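Local coordinates for protease Do-like 2, chloroplastic (Arabidopsis thaliana, PDB 4FLN), which acts as a serine protease that makes the primary cleavage of the photodamaged D1 protein of plant photosystem II, at residues Ser302-His307 and Ser329-Gly334; Val314-Ser319 and Phe324-Ser329. One frame throughout, in Å; residues are numbered along the deposited sequence.

Interaction 1: residues Ser302-His307 and Ser329-Gly334; sequences SFDDLH and SQKFAG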
loop_
_atom_site.group_PDB
_atom_site.type_symbol
_atom_site.label_atom_id
_atom_site.label_comp_id
_atom_site.label_asym_id
_atom_site.label_seq_id
_atom_site.Cartn_x
_atom_site.Cartn_y
_atom_site.Cartn_z
ATOM N N SER B 302 -41.592 -28.006 -14.531
ATOM C CA SER B 302 -42.317 -27.750 -13.297
ATOM C C SER B 302 -41.600 -28.362 -12.099
ATOM O O SER B 302 -40.748 -29.232 -12.250
ATOM C CB SER B 302 -43.737 -28.302 -13.390
ATOM O OG SER B 302 -43.734 -29.642 -13.862
ATOM N N PHE B 303 -41.924 -27.873 -10.909
ATOM C CA PHE B 303 -41.450 -28.482 -9.681
ATOM C C PHE B 303 -42.608 -28.463 -8.698
ATOM O O PHE B 303 -43.076 -27.387 -8.340
ATOM C CB PHE B 303 -40.264 -27.683 -9.150
ATOM C CG PHE B 303 -39.679 -28.215 -7.884
ATOM C CD1 PHE B 303 -38.490 -28.919 -7.900
ATOM C CD2 PHE B 303 -40.303 -27.995 -6.673
ATOM C CE1 PHE B 303 -37.937 -29.390 -6.732
ATOM C CE2 PHE B 303 -39.758 -28.476 -5.497
ATOM C CZ PHE B 303 -38.572 -29.172 -5.526
ATOM N N ASP B 304 -43.067 -29.632 -8.253
ATOM C CA ASP B 304 -44.268 -29.721 -7.415
ATOM C C ASP B 304 -45.417 -28.919 -8.037
ATOM O O ASP B 304 -46.161 -28.234 -7.334
ATOM C CB ASP B 304 -44.000 -29.218 -5.988
ATOM C CG ASP B 304 -43.361 -30.282 -5.078
ATOM O OD1 ASP B 304 -43.350 -31.481 -5.443
ATOM O OD2 ASP B 304 -42.880 -29.911 -3.980
ATOM N N ASP B 305 -45.530 -29.005 -9.361
ATOM C CA ASP B 305 -46.570 -28.323 -10.150
ATOM C C ASP B 305 -46.539 -26.788 -10.117
ATOM O O ASP B 305 -47.531 -26.136 -10.454
ATOM C CB ASP B 305 -47.975 -28.828 -9.784
ATOM C CG ASP B 305 -48.161 -30.307 -10.081
ATOM O OD1 ASP B 305 -48.272 -30.671 -11.274
ATOM O OD2 ASP B 305 -48.201 -31.106 -9.119
ATOM N N LEU B 306 -45.394 -26.219 -9.758
ATOM C CA LEU B 306 -45.146 -24.801 -9.990
ATOM C C LEU B 306 -44.248 -24.689 -11.216
ATOM O O LEU B 306 -43.241 -25.386 -11.316
ATOM C CB LEU B 306 -44.478 -24.146 -8.775
ATOM C CG LEU B 306 -45.293 -24.084 -7.477
ATOM C CD1 LEU B 306 -44.407 -23.757 -6.285
ATOM C CD2 LEU B 306 -46.444 -23.084 -7.591
ATOM N N HIS B 307 -44.620 -23.833 -12.157
ATOM C CA HIS B 307 -43.856 -23.706 -13.391
ATOM C C HIS B 307 -42.572 -22.914 -13.198
ATOM O O HIS B 307 -42.542 -21.929 -12.466
ATOM C CB HIS B 307 -44.713 -23.089 -14.501
ATOM C CG HIS B 307 -45.721 -24.035 -15.077
ATOM N ND1 HIS B 307 -45.453 -25.372 -15.282
ATOM C CD2 HIS B 307 -46.997 -23.839 -15.484
ATOM C CE1 HIS B 307 -46.520 -25.958 -15.795
ATOM N NE2 HIS B 307 -47.471 -25.051 -15.927
ATOM N N SER B 329 -35.155 -25.799 -1.063
ATOM C CA SER B 329 -34.649 -25.618 0.290
ATOM C C SER B 329 -35.730 -25.793 1.368
ATOM O O SER B 329 -35.424 -26.041 2.532
ATOM C CB SER B 329 -33.994 -24.244 0.424
ATOM O OG SER B 329 -34.956 -23.212 0.276
ATOM N N GLN B 330 -36.994 -25.665 0.989
ATOM C CA GLN B 330 -38.067 -25.746 1.975
ATOM C C GLN B 330 -38.441 -27.188 2.300
ATOM O O GLN B 330 -39.313 -27.445 3.133
ATOM C CB GLN B 330 -39.292 -24.935 1.539
ATOM C CG GLN B 330 -39.292 -23.507 2.079
ATOM C CD GLN B 330 -38.899 -23.447 3.549
ATOM O OE1 GLN B 330 -37.716 -23.325 3.887
ATOM N NE2 GLN B 330 -39.885 -23.545 4.427
ATOM N N LYS B 331 -37.768 -28.124 1.644
ATOM C CA LYS B 331 -38.000 -29.540 1.882
ATOM C C LYS B 331 -37.128 -30.009 3.037
ATOM O O LYS B 331 -36.328 -29.245 3.568
ATOM C CB LYS B 331 -37.672 -30.350 0.620
ATOM C CG LYS B 331 -38.569 -30.076 -0.594
ATOM C CD LYS B 331 -39.984 -30.620 -0.390
ATOM C CE LYS B 331 -40.784 -30.580 -1.680
ATOM N NZ LYS B 331 -42.203 -30.974 -1.483
ATOM N N PHE B 332 -37.268 -31.272 3.415
ATOM C CA PHE B 332 -36.379 -31.866 4.411
ATOM C C PHE B 332 -35.558 -33.004 3.823
ATOM O O PHE B 332 -35.917 -33.582 2.799
ATOM C CB PHE B 332 -37.168 -32.320 5.635
ATOM C CG PHE B 332 -37.747 -31.182 6.417
ATOM C CD1 PHE B 332 -37.022 -30.588 7.442
ATOM C CD2 PHE B 332 -38.995 -30.675 6.104
ATOM C CE1 PHE B 332 -37.545 -29.522 8.145
ATOM C CE2 PHE B 332 -39.521 -29.612 6.804
ATOM C CZ PHE B 332 -38.799 -29.034 7.823
ATOM N N ALA B 333 -34.432 -33.310 4.447
ATOM C CA ALA B 333 -33.613 -34.402 3.951
ATOM C C ALA B 333 -34.484 -35.645 3.838
ATOM O O ALA B 333 -35.189 -36.009 4.778
ATOM C CB ALA B 333 -32.431 -34.647 4.866
ATOM N N GLY B 334 -34.450 -36.274 2.673
ATOM C CA GLY B 334 -35.208 -37.486 2.439
ATOM C C GLY B 334 -36.491 -37.277 1.658
ATOM O O GLY B 334 -37.078 -38.240 1.162
#
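D304 and K331 meet in a salt bridge that joins the tip of a tight hairpin of the PDZ domain to the loop following helix 325-329. K331 NZ donates to D304 OD2 at 2.8 Å and arrives on the syn side of that oxygen, the side facing OD1. The two side chains come from opposite directions. K331 bends once, at its second torsion (chi2 -70°), then runs extended through CD and CE, which lets the ammonium group reach the carboxylate although the nearest CA atoms, those of D304 and K331, are 11.2 Å apart. The aspartate sets CG anti to its own carbonyl carbon (chi1 -83°), which turns the carboxylate toward the incoming lysine.

Apolar contact is slight. K331 CE lies 4.5 Å from CE2 of the F303 ring and approaches it obliquely, so that the methylene next to the charge grazes the aromatic ring while NZ goes on to the carboxylate. The lysine chain also packs on P253 and L354.

Backbone bonds shape the hairpin. F303 to L306 form a type I' turn, closed by F303 N to L306 O at 2.8 Å and by L306 N to F303 O at 3.0 Å, and D304 and D305 occupy its two corners. The other carboxylate oxygen of D304, OD1, accepts a hydrogen bond from E338 N on strand 336-343.

With an alanine here, K331 NZ would probably lose its carboxylate partner and E338 N the bond to OD1, leaving the lysine freer to turn. D304 thus uses its two oxygens for different tasks, one for a backbone amide of the sheet and one for the charged end of a long lysine chain, and the lysine charge is likely to be largely balanced there.

Interaction 2: residues Val314-Ser319 and Phe324-Ser329; sequences VPFRSS and FRYLIS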
loop_
_atom_site.group_PDB
_atom_site.type_symbol
_atom_site.label_atom_id
_atom_site.label_comp_id
_atom_site.label_asym_id
_atom_site.label_seq_id
_atom_site.Cartn_x
_atom_site.Cartn_y
_atom_site.Cartn_z
ATOM N N VAL B 314 -39.864 -18.631 -10.180
ATOM C CA VAL B 314 -41.007 -19.467 -9.841
ATOM C C VAL B 314 -41.964 -18.667 -8.949
ATOM O O VAL B 314 -41.527 -17.863 -8.134
ATOM C CB VAL B 314 -40.527 -20.722 -9.078
ATOM C CG1 VAL B 314 -40.957 -20.666 -7.627
ATOM C CG2 VAL B 314 -41.023 -22.004 -9.748
ATOM N N PRO B 315 -43.280 -18.863 -9.122
ATOM C CA PRO B 315 -44.270 -18.165 -8.290
ATOM C C PRO B 315 -43.992 -18.288 -6.790
ATOM O O PRO B 315 -43.697 -19.369 -6.282
ATOM C CB PRO B 315 -45.597 -18.854 -8.659
ATOM C CG PRO B 315 -45.225 -20.046 -9.508
ATOM C CD PRO B 315 -43.926 -19.692 -10.150
ATOM N N PHE B 316 -44.091 -17.169 -6.087
ATOM C CA PHE B 316 -43.667 -17.108 -4.698
ATOM C C PHE B 316 -44.831 -16.669 -3.818
ATOM O O PHE B 316 -45.439 -17.473 -3.114
ATOM C CB PHE B 316 -42.500 -16.119 -4.592
ATOM C CG PHE B 316 -41.978 -15.923 -3.198
ATOM C CD1 PHE B 316 -42.231 -16.851 -2.205
ATOM C CD2 PHE B 316 -41.239 -14.793 -2.884
ATOM C CE1 PHE B 316 -41.750 -16.657 -0.926
ATOM C CE2 PHE B 316 -40.763 -14.589 -1.609
ATOM C CZ PHE B 316 -41.016 -15.521 -0.628
ATOM N N ARG B 317 -45.132 -15.380 -3.877
ATOM C CA ARG B 317 -46.293 -14.815 -3.208
ATOM C C ARG B 317 -46.898 -13.811 -4.186
ATOM O O ARG B 317 -46.278 -13.481 -5.200
ATOM C CB ARG B 317 -45.932 -14.189 -1.852
ATOM C CG ARG B 317 -45.102 -12.910 -1.926
ATOM C CD ARG B 317 -43.841 -12.992 -1.058
ATOM N NE ARG B 317 -44.104 -12.855 0.374
ATOM C CZ ARG B 317 -43.425 -12.043 1.180
ATOM N NH1 ARG B 317 -42.450 -11.288 0.698
ATOM N NH2 ARG B 317 -43.719 -11.982 2.469
ATOM N N SER B 318 -48.079 -13.300 -3.870
ATOM C CA SER B 318 -49.007 -12.816 -4.886
ATOM C C SER B 318 -48.395 -11.992 -6.031
ATOM O O SER B 318 -48.677 -12.260 -7.200
ATOM C CB SER B 318 -50.115 -12.019 -4.200
ATOM O OG SER B 318 -49.925 -12.023 -2.793
ATOM N N SER B 319 -47.579 -10.993 -5.710
ATOM C CA SER B 319 -46.964 -10.161 -6.748
ATOM C C SER B 319 -45.524 -10.572 -7.081
ATOM O O SER B 319 -44.871 -9.959 -7.933
ATOM C CB SER B 319 -47.010 -8.686 -6.338
ATOM O OG SER B 319 -47.166 -7.843 -7.467
ATOM N N PHE B 324 -35.819 -20.708 -8.115
ATOM C CA PHE B 324 -36.218 -22.097 -8.040
ATOM C C PHE B 324 -35.627 -22.756 -6.789
ATOM O O PHE B 324 -36.303 -23.540 -6.107
ATOM C CB PHE B 324 -35.715 -22.760 -9.319
ATOM C CG PHE B 324 -35.931 -24.220 -9.380
ATOM C CD1 PHE B 324 -36.953 -24.812 -8.677
ATOM C CD2 PHE B 324 -35.093 -25.009 -10.145
ATOM C CE1 PHE B 324 -37.133 -26.168 -8.734
ATOM C CE2 PHE B 324 -35.268 -26.363 -10.207
ATOM C CZ PHE B 324 -36.287 -26.948 -9.503
ATOM N N ARG B 325 -34.382 -22.408 -6.466
ATOM C CA ARG B 325 -33.719 -22.956 -5.284
ATOM C C ARG B 325 -34.605 -22.940 -4.030
ATOM O O ARG B 325 -34.611 -23.906 -3.259
ATOM C CB ARG B 325 -32.405 -22.219 -5.010
ATOM C CG ARG B 325 -31.212 -22.755 -5.820
ATOM C CD ARG B 325 -29.987 -21.836 -5.750
ATOM N NE ARG B 325 -30.206 -20.601 -6.502
ATOM C CZ ARG B 325 -29.437 -19.520 -6.415
ATOM N NH1 ARG B 325 -28.387 -19.509 -5.601
ATOM N NH2 ARG B 325 -29.726 -18.446 -7.138
ATOM N N TYR B 326 -35.358 -21.856 -3.835
ATOM C CA TYR B 326 -36.191 -21.717 -2.640
ATOM C C TYR B 326 -37.088 -22.928 -2.358
ATOM O O TYR B 326 -37.142 -23.412 -1.226
ATOM C CB TYR B 326 -37.038 -20.437 -2.682
ATOM C CG TYR B 326 -38.073 -20.386 -1.571
ATOM C CD1 TYR B 326 -39.414 -20.645 -1.829
ATOM C CD2 TYR B 326 -37.700 -20.116 -0.257
ATOM C CE1 TYR B 326 -40.352 -20.616 -0.819
ATOM C CE2 TYR B 326 -38.637 -20.088 0.767
ATOM C CZ TYR B 326 -39.961 -20.339 0.478
ATOM O OH TYR B 326 -40.900 -20.311 1.487
ATOM N N LEU B 327 -37.800 -23.410 -3.373
ATOM C CA LEU B 327 -38.675 -24.561 -3.175
ATOM C C LEU B 327 -37.852 -25.730 -2.680
ATOM O O LEU B 327 -38.210 -26.396 -1.716
ATOM C CB LEU B 327 -39.385 -24.951 -4.471
ATOM C CG LEU B 327 -40.404 -23.942 -4.989
ATOM C CD1 LEU B 327 -41.057 -24.446 -6.265
ATOM C CD2 LEU B 327 -41.431 -23.677 -3.909
ATOM N N ILE B 328 -36.735 -25.967 -3.353
ATOM C CA ILE B 328 -35.862 -27.070 -3.008
ATOM C C ILE B 328 -35.448 -27.005 -1.540
ATOM O O ILE B 328 -35.407 -28.024 -0.852
ATOM C CB ILE B 328 -34.617 -27.055 -3.893
ATOM C CG1 ILE B 328 -35.017 -27.223 -5.357
ATOM C CG2 ILE B 328 -33.639 -28.120 -3.454
ATOM C CD1 ILE B 328 -33.866 -27.006 -6.312
ATOM N N SER B 329 -35.155 -25.799 -1.063
ATOM C CA SER B 329 -34.649 -25.618 0.290
ATOM C C SER B 329 -35.730 -25.793 1.368
ATOM O O SER B 329 -35.424 -26.041 2.532
ATOM C CB SER B 329 -33.994 -24.244 0.424
ATOM O OG SER B 329 -34.956 -23.212 0.276
#
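F316 and Y326 form an edge-to-face aromatic pair between the loop after strand 313-315 and helix 325-329, both parts of the PDZ domain. The edge of F316 is directed at the face of Y326, with the ring centroids 5.4 Å apart and the planes at 56°, well tilted from a perpendicular T. The closest atoms are the two CE1 carbons, F316 CE1 and Y326 CE1, at 4.2 Å. F316 holds its CG anti to the backbone nitrogen (chi1 178°), which brings its ring out from the loop, so that the two side chains cross at about a right angle although their ring planes are less steeply inclined. R317 CD lies over one face of the F316 ring, toward its rim.

The second patch is aliphatic. V314 and L327 reach toward each other tip to tip, V314 CG1 touching L327 CD1 at 4.0 Å.

Polar bonds serve the helix itself. S329 OG donates to Y326 O at 2.7 Å, a side-chain bond back to a carbonyl three residues earlier, while S329 N bonds R325 O at 2.9 Å.

Around the contact, V314 and F316 also pack on I322 of strand 321-323, which pairs antiparallel with 313-315, and R317 reaches toward the protease barrel to touch I174 of strand 165-178. Helix 325-329 offers R325 and I328 to the backbone of the bound peptide, while R325 forms a salt bridge with D185, so the helix borders on this small hairpin, the peptide and the barrel.

How the interactions relate
From the N terminus, strand 299-303 turns into 306-307 and the chain runs on to strand 313-315. The hairpin with 321-323 then leads into helix 325-329, and interaction 2 closes this short loop by setting residues 314-319 against the helix. Interaction 1 closes later and wider, bringing the chain just past the helix back to the 303-306 turn. The smaller loop therefore lies within the larger, without crossing it; S329 falls within a segment of each, though it does not touch the partner segment in either. Their centres are about 9 Å apart, and the F303 and F324 rings meet between them with planes at about 75°. Together they tie the helix to both hairpins within the first PDZ domain.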